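Local coordinates for ssDNA binding protein (PDB 4PSN) that binds single-stranded DNA, probably by entrapping it in a tunnel system formed between its subunits, at residues A160-A165 with T177-E182. Numbering follows the deposited sequence.
Sequences ALVRGA and TRVQVE
The carbonyl oxygen of Thr177 receives the amide of Val162 at 2.8 Å (N to O) and also meets the CA-H of Leu161, whose CA lies 3.3 Å from that O. This pairing belongs to an antiparallel beta hairpin in the C-terminal domain, formed by strands 159-166 and 172-180. Ala160 O likewise takes one amide, Val179 N (2.9 Å), and one CA-H, that of Arg178. Ala160 with Val179 and Val162 with Thr177 are thus hydrogen-bonded pairs, each closed by two backbone bonds, and Leu161 with Arg178 is the non-hydrogen-bonded pair between them.

The face bearing Ala160, Val162, Val179 and Thr177 is mostly apolar; the hydroxyl of Thr177 is hydrogen-bonded to Lys175 O. Val179 wedges CG2 between its own backbone N and carbonyl carbon (chi1 -61° to CG1), which brings this methyl to 4.0 Å from CG2 of Val162, the two side chains crossing at about a right angle. Val181, just past the end of its strand, points its side chain toward the partner strand, and its CG1 rests 3.8 Å from CB of Ala160. Phe189 of helix 186-198 packs against both Val179 and Val181, tying this face to the helix that follows the hairpin.

On the other face, Leu161 lays CD2 obliquely against the aliphatic root of Arg178, 3.8 Å from its CB. With CG anti to the backbone N (chi1 179°) and a bend at chi3, Arg178 carries its guanidinium away from the hairpin partner. There NH1 forms a salt bridge with Glu159 and NH2 another with Asp133 of the second subunit, which joins this face of the hairpin to that subunit. Back on the apolar face, Val179 CG2 also touches the backbone of the partner strand, 3.5 Å from Ala160 O.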
loop_
_atom_site.group_PDB
_atom_site.type_symbol
_atom_site.label_atom_id
_atom_site.label_comp_id
_atom_site.label_asym_id
_atom_site.label_seq_id
_atom_site.Cartn_x
_atom_site.Cartn_y
_atom_site.Cartn_z
ATOM N N ALA C 160 -4.183 -44.953 7.135
ATOM C CA ALA C 160 -3.683 -43.831 7.915
ATOM C C ALA C 160 -4.292 -42.522 7.419
ATOM O O ALA C 160 -4.634 -42.393 6.251
ATOM C CB ALA C 160 -2.143 -43.765 7.840
ATOM N N LEU C 161 -4.411 -41.556 8.321
ATOM C CA LEU C 161 -4.712 -40.187 7.944
ATOM C C LEU C 161 -3.396 -39.424 7.855
ATOM O O LEU C 161 -2.533 -39.560 8.730
ATOM C CB LEU C 161 -5.591 -39.549 9.006
ATOM C CG LEU C 161 -6.895 -40.294 9.266
ATOM C CD1 LEU C 161 -7.650 -39.661 10.419
ATOM C CD2 LEU C 161 -7.750 -40.302 8.020
ATOM N N VAL C 162 -3.249 -38.622 6.805
ATOM C CA VAL C 162 -2.048 -37.843 6.603
ATOM C C VAL C 162 -2.448 -36.393 6.383
ATOM O O VAL C 162 -3.389 -36.115 5.647
ATOM C CB VAL C 162 -1.292 -38.320 5.355
ATOM C CG1 VAL C 162 -0.012 -37.529 5.198
ATOM C CG2 VAL C 162 -0.978 -39.810 5.476
ATOM N N ARG C 163 -1.750 -35.475 7.041
ATOM C CA ARG C 163 -1.899 -34.052 6.731
ATOM C C ARG C 163 -0.589 -33.339 6.998
ATOM O O ARG C 163 0.287 -33.886 7.648
ATOM C CB ARG C 163 -3.064 -33.388 7.494
ATOM C CG ARG C 163 -3.167 -33.660 8.980
ATOM C CD ARG C 163 -3.654 -35.088 9.216
ATOM N NE ARG C 163 -4.231 -35.303 10.538
ATOM C CZ ARG C 163 -3.918 -36.329 11.325
ATOM N NH1 ARG C 163 -4.500 -36.456 12.511
ATOM N NH2 ARG C 163 -3.019 -37.228 10.930
ATOM N N GLY C 164 -0.439 -32.131 6.490
ATOM C CA GLY C 164 0.828 -31.452 6.670
ATOM C C GLY C 164 0.876 -30.176 5.885
ATOM O O GLY C 164 -0.129 -29.761 5.319
ATOM N N ALA C 165 2.052 -29.554 5.849
ATOM C CA ALA C 165 2.194 -28.261 5.218
ATOM C C ALA C 165 3.667 -28.029 4.903
ATOM O O ALA C 165 4.519 -28.533 5.622
ATOM C CB ALA C 165 1.699 -27.173 6.182
ATOM N N THR C 177 -6.082 -36.658 4.593
ATOM C CA THR C 177 -6.153 -37.573 3.471
ATOM C C THR C 177 -6.032 -38.978 4.022
ATOM O O THR C 177 -5.114 -39.269 4.791
ATOM C CB THR C 177 -4.991 -37.311 2.486
ATOM O OG1 THR C 177 -5.057 -35.960 2.026
ATOM C CG2 THR C 177 -5.068 -38.247 1.295
ATOM N N ARG C 178 -6.949 -39.857 3.638
ATOM C CA ARG C 178 -6.906 -41.224 4.141
ATOM C C ARG C 178 -6.277 -42.126 3.106
ATOM O O ARG C 178 -6.659 -42.096 1.943
ATOM C CB ARG C 178 -8.294 -41.724 4.540
ATOM C CG ARG C 178 -8.290 -43.163 5.047
ATOM C CD ARG C 178 -9.547 -43.494 5.867
ATOM N NE ARG C 178 -10.767 -43.080 5.181
ATOM C CZ ARG C 178 -11.489 -43.861 4.382
ATOM N NH1 ARG C 178 -11.122 -45.123 4.164
ATOM N NH2 ARG C 178 -12.583 -43.381 3.804
ATOM N N VAL C 179 -5.302 -42.928 3.530
ATOM C CA VAL C 179 -4.532 -43.744 2.592
ATOM C C VAL C 179 -4.417 -45.153 3.139
ATOM O O VAL C 179 -4.491 -45.366 4.354
ATOM C CB VAL C 179 -3.106 -43.176 2.367
ATOM C CG1 VAL C 179 -3.171 -41.776 1.776
ATOM C CG2 VAL C 179 -2.314 -43.162 3.678
ATOM N N GLN C 180 -4.236 -46.117 2.247
ATOM C CA GLN C 180 -4.089 -47.509 2.665
ATOM C C GLN C 180 -2.618 -47.823 2.885
ATOM O O GLN C 180 -1.797 -47.600 2.002
ATOM C CB GLN C 180 -4.656 -48.453 1.603
ATOM C CG GLN C 180 -4.837 -49.890 2.113
ATOM C CD GLN C 180 -5.433 -50.821 1.071
ATOM O OE1 GLN C 180 -5.537 -50.472 -0.104
ATOM N NE2 GLN C 180 -5.828 -52.012 1.501
ATOM N N VAL C 181 -2.289 -48.340 4.062
ATOM C CA VAL C 181 -0.911 -48.649 4.404
ATOM C C VAL C 181 -0.836 -49.426 5.726
ATOM O O VAL C 181 -1.517 -49.071 6.699
ATOM C CB VAL C 181 -0.093 -47.346 4.534
ATOM C CG1 VAL C 181 -0.681 -46.481 5.620
ATOM C CG2 VAL C 181 1.384 -47.657 4.827
ATOM N N GLU C 182 -0.013 -50.474 5.773
ATOM C CA GLU C 182 0.232 -51.190 7.034
ATOM C C GLU C 182 1.126 -50.369 7.972
ATOM O O GLU C 182 2.014 -49.657 7.506
ATOM C CB GLU C 182 0.844 -52.573 6.780
ATOM C CG GLU C 182 -0.078 -53.531 6.024
ATOM C CD GLU C 182 -1.408 -53.759 6.733
ATOM O OE1 GLU C 182 -1.488 -53.545 7.966
ATOM O OE2 GLU C 182 -2.380 -54.153 6.052
#